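PDB 7ADK: lipoprotein from Mycoplasma mycoides subsp. capri, which is probably a surface-attached peptidase of a mycoplasma family that belongs to the chymotrypsin-like PA clan. Local coordinates for residues B[772-775]-B[776-779]; B[807-810]-B[811-814]. All blocks are in the same frame, centred on the assembly; numbering follows the deposited sequence.

Contact 1: residues B[772-775]-B[776-779]; sequences AVYH and ASNE
Tyr774 reaches along its own strand to Ser777, three residues on, and their hydroxyls, Tyr774 OH and Ser777 OG, hydrogen-bond at 2.7 Å. The tyrosine gets there because CG stands opposite the backbone N (chi1 -172°), which lays the ring forward. Ser777 OG, swung to the side of its own backbone N, arrives at the ring edge, close to the ring plane. The peptide of Ala776 passes under the ring: its N lies over a face of the phenol, and Ala776 O is 3.2 Å from Tyr774 CZ.

His775 turns its ring the other way, with CG between N and the carbonyl carbon (chi1 77°), which leaves Ala776 N and CB over one face of the imidazole, CB in CH-pi contact 4.2 Å from the ring centroid. The chain bends within strand 769-778, the middle strand of two successive beta hairpins. Tyr774 pairs by backbone with Gly760 and Ser761, in a Gly-Ala-Ser-Gly-Ser sequence resembling the nucleophile loop of PA-clan serine peptidases, so the contact probably lies beside the active site. The chemistry implies that a buried phenol has its polar end satisfied locally, by a serine at the more exposed end of the same strand.

Contact 2: residues B[807-810]-B[811-814]; sequences QYDL and IYGG
Asp809 and Gly813 close an alpha-turn, Gly813 N donating to Asp809 O at 2.9 Å in a bent bond (134°), while the backbone at Gly813 runs at positive phi. The Asp809 carboxylate turns in toward the amides of this turn. With CG opposite the backbone N (chi1 -174°), the carboxylate follows the chain forward, and a single oxygen, OD1, takes two amides. Ile811 N comes in nearly along the C-O axis, at 2.9 Å from Asp809 OD1. Tyr812 N, equally distant from Asp809 OD1, makes the straighter bond (171°) but comes from well above the carboxylate plane.

The combination of these side-chain bonds with the main-chain bond from Asp809 O is an Asx motif, here turning the chain out of strand 807-809, which pairs antiparallel with 783-792. The other oxygen, OD2, forms a salt bridge with Arg790 on that neighbouring strand, so the two oxygens divide the work between turn and sheet. Asp809 and Tyr812 run side by side with their flat groups almost perpendicular. Asp809 OD1 lies in plane at the tyrosine ring edge, and OD2 comes to 3.7 Å from Tyr812 CD2. Phe853 stacks on the same tyrosine ring. Leu810 and Ile811 both pack against Phe540 and Phe789.

Strand 783-792 is the bridge between the two contacts. It pairs antiparallel with 769-778, which carries contact 1, and with 807-809, which leads into contact 2. Along the chain they come in series, with centres about 22 Å and nearest atoms about 7 Å apart. Phe789 on the shared strand is met by Val773 from the first and by Leu810 and Ile811 from the second. Contact 1 sits about 4 Å, centre to centre, from the middle of the chain and is partly buried; contact 2 is about 22 Å out, yet buried. Through Tyr774 and the Gly760-Ser761 backbone, contact 1 probably borders the serine-peptidase-like active site, whereas contact 2 turns the chain at an edge of the same sheet.

Contact 1: residues B[772-775]-B[776-779]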
loop_
_atom_site.group_PDB
_atom_site.type_symbol
_atom_site.label_atom_id
_atom_site.label_comp_id
_atom_site.label_asym_id
_atom_site.label_seq_id
_atom_site.Cartn_x
_atom_site.Cartn_y
_atom_site.Cartn_z
ATOM N N ALA B 772 -28.399 4.046 -4.669
ATOM C CA ALA B 772 -28.372 2.622 -4.351
ATOM C C ALA B 772 -27.402 2.285 -3.211
ATOM O O ALA B 772 -26.571 3.100 -2.842
ATOM C CB ALA B 772 -28.105 1.821 -5.627
ATOM N N VAL B 773 -27.489 1.092 -2.636
ATOM C CA VAL B 773 -26.631 0.609 -1.545
ATOM C C VAL B 773 -25.864 -0.630 -1.970
ATOM O O VAL B 773 -26.462 -1.677 -2.153
ATOM C CB VAL B 773 -27.449 0.264 -0.289
ATOM C CG1 VAL B 773 -26.506 0.188 0.899
ATOM C CG2 VAL B 773 -28.551 1.266 -0.014
ATOM N N TYR B 774 -24.549 -0.562 -2.117
ATOM C CA TYR B 774 -23.735 -1.707 -2.522
ATOM C C TYR B 774 -23.601 -2.749 -1.418
ATOM O O TYR B 774 -23.386 -2.404 -0.255
ATOM C CB TYR B 774 -22.368 -1.217 -2.950
ATOM C CG TYR B 774 -21.494 -2.274 -3.558
ATOM C CD1 TYR B 774 -21.586 -2.528 -4.936
ATOM C CD2 TYR B 774 -20.533 -2.930 -2.769
ATOM C CE1 TYR B 774 -20.666 -3.395 -5.538
ATOM C CE2 TYR B 774 -19.622 -3.807 -3.370
ATOM C CZ TYR B 774 -19.677 -4.026 -4.759
ATOM O OH TYR B 774 -18.721 -4.768 -5.355
ATOM N N HIS B 775 -23.663 -4.036 -1.771
ATOM C CA HIS B 775 -23.581 -5.114 -0.771
ATOM C C HIS B 775 -22.811 -6.377 -1.168
ATOM O O HIS B 775 -22.215 -6.991 -0.289
ATOM C CB HIS B 775 -24.976 -5.479 -0.267
ATOM C CG HIS B 775 -25.794 -6.332 -1.199
ATOM N ND1 HIS B 775 -26.595 -5.873 -2.233
ATOM C CD2 HIS B 775 -25.882 -7.688 -1.150
ATOM C CE1 HIS B 775 -27.153 -6.961 -2.769
ATOM N NE2 HIS B 775 -26.743 -8.060 -2.142
ATOM N N ALA B 776 -22.766 -6.757 -2.439
ATOM C CA ALA B 776 -22.061 -7.949 -2.902
ATOM C C ALA B 776 -21.022 -7.597 -3.957
ATOM O O ALA B 776 -21.297 -6.783 -4.827
ATOM C CB ALA B 776 -23.066 -8.950 -3.437
ATOM N N SER B 777 -19.856 -8.237 -3.918
ATOM C CA SER B 777 -18.778 -8.061 -4.902
ATOM C C SER B 777 -18.502 -9.321 -5.702
ATOM O O SER B 777 -18.655 -10.430 -5.199
ATOM C CB SER B 777 -17.467 -7.657 -4.237
ATOM O OG SER B 777 -17.614 -6.461 -3.524
ATOM N N ASN B 778 -18.036 -9.151 -6.929
ATOM C CA ASN B 778 -17.492 -10.209 -7.753
ATOM C C ASN B 778 -16.269 -9.676 -8.506
ATOM O O ASN B 778 -16.371 -9.055 -9.557
ATOM C CB ASN B 778 -18.616 -10.718 -8.652
ATOM C CG ASN B 778 -18.218 -11.925 -9.460
ATOM O OD1 ASN B 778 -17.058 -12.182 -9.748
ATOM N ND2 ASN B 778 -19.175 -12.706 -9.864
ATOM N N GLU B 779 -15.076 -9.903 -7.950
ATOM C CA GLU B 779 -13.818 -9.419 -8.527
ATOM C C GLU B 779 -13.362 -10.200 -9.762
ATOM O O GLU B 779 -12.433 -9.767 -10.433
ATOM C CB GLU B 779 -12.732 -9.303 -7.441
ATOM C CG GLU B 779 -12.268 -10.635 -6.833
ATOM C CD GLU B 779 -11.134 -10.453 -5.805
ATOM O OE1 GLU B 779 -11.289 -10.844 -4.627
ATOM O OE2 GLU B 779 -10.032 -9.971 -6.152
#

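Contact 2: residues B[807-810]-B[811-814]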
loop_
_atom_site.group_PDB
_atom_site.type_symbol
_atom_site.label_atom_id
_atom_site.label_comp_id
_atom_site.label_asym_id
_atom_site.label_seq_id
_atom_site.Cartn_x
_atom_site.Cartn_y
_atom_site.Cartn_z
ATOM N N GLN B 807 -43.557 -1.914 -7.118
ATOM C CA GLN B 807 -43.317 -0.491 -6.897
ATOM C C GLN B 807 -43.264 -0.186 -5.398
ATOM O O GLN B 807 -44.211 -0.449 -4.659
ATOM C CB GLN B 807 -44.424 0.294 -7.600
ATOM C CG GLN B 807 -44.276 1.807 -7.434
ATOM C CD GLN B 807 -45.567 2.509 -7.760
ATOM O OE1 GLN B 807 -46.375 2.757 -6.884
ATOM N NE2 GLN B 807 -45.836 2.814 -9.004
ATOM N N TYR B 808 -42.159 0.394 -4.950
ATOM C CA TYR B 808 -41.876 0.602 -3.542
ATOM C C TYR B 808 -40.899 1.756 -3.317
ATOM O O TYR B 808 -40.065 2.063 -4.159
ATOM C CB TYR B 808 -41.357 -0.712 -2.922
ATOM C CG TYR B 808 -39.977 -1.177 -3.341
ATOM C CD1 TYR B 808 -39.816 -2.117 -4.371
ATOM C CD2 TYR B 808 -38.849 -0.702 -2.655
ATOM C CE1 TYR B 808 -38.533 -2.550 -4.735
ATOM C CE2 TYR B 808 -37.568 -1.121 -3.026
ATOM C CZ TYR B 808 -37.402 -2.034 -4.076
ATOM O OH TYR B 808 -36.160 -2.391 -4.485
ATOM N N ASP B 809 -40.954 2.356 -2.137
ATOM C CA ASP B 809 -39.908 3.222 -1.614
ATOM C C ASP B 809 -39.668 2.853 -0.151
ATOM O O ASP B 809 -40.582 2.943 0.666
ATOM C CB ASP B 809 -40.320 4.678 -1.830
ATOM C CG ASP B 809 -39.238 5.690 -1.460
ATOM O OD1 ASP B 809 -38.466 5.432 -0.512
ATOM O OD2 ASP B 809 -39.198 6.748 -2.122
ATOM N N LEU B 810 -38.473 2.377 0.182
ATOM C CA LEU B 810 -38.140 1.912 1.531
ATOM C C LEU B 810 -37.538 2.996 2.445
ATOM O O LEU B 810 -37.243 2.721 3.601
ATOM C CB LEU B 810 -37.458 0.526 1.519
ATOM C CG LEU B 810 -36.305 0.259 0.553
ATOM C CD1 LEU B 810 -35.111 1.106 0.926
ATOM C CD2 LEU B 810 -35.928 -1.207 0.572
ATOM N N ILE B 811 -37.497 4.252 1.991
ATOM C CA ILE B 811 -37.232 5.444 2.809
ATOM C C ILE B 811 -38.538 6.204 3.104
ATOM O O ILE B 811 -38.800 6.545 4.252
ATOM C CB ILE B 811 -36.170 6.334 2.129
ATOM C CG1 ILE B 811 -34.847 5.590 1.869
ATOM C CG2 ILE B 811 -35.915 7.634 2.893
ATOM C CD1 ILE B 811 -34.034 5.219 3.091
ATOM N N TYR B 812 -39.389 6.438 2.095
ATOM C CA TYR B 812 -40.626 7.227 2.249
ATOM C C TYR B 812 -41.918 6.406 2.381
ATOM O O TYR B 812 -42.890 6.923 2.933
ATOM C CB TYR B 812 -40.747 8.249 1.113
ATOM C CG TYR B 812 -39.748 9.384 1.166
ATOM C CD1 TYR B 812 -40.063 10.559 1.863
ATOM C CD2 TYR B 812 -38.504 9.259 0.532
ATOM C CE1 TYR B 812 -39.138 11.615 1.915
ATOM C CE2 TYR B 812 -37.581 10.313 0.571
ATOM C CZ TYR B 812 -37.902 11.503 1.252
ATOM O OH TYR B 812 -37.043 12.545 1.267
ATOM N N GLY B 813 -41.943 5.150 1.935
ATOM C CA GLY B 813 -43.135 4.306 1.919
ATOM C C GLY B 813 -44.151 4.690 0.838
ATOM O O GLY B 813 -43.887 5.515 -0.034
ATOM N N GLY B 814 -45.337 4.096 0.906
ATOM C CA GLY B 814 -46.501 4.516 0.116
ATOM C C GLY B 814 -46.474 4.137 -1.365
ATOM O O GLY B 814 -47.203 4.728 -2.157
#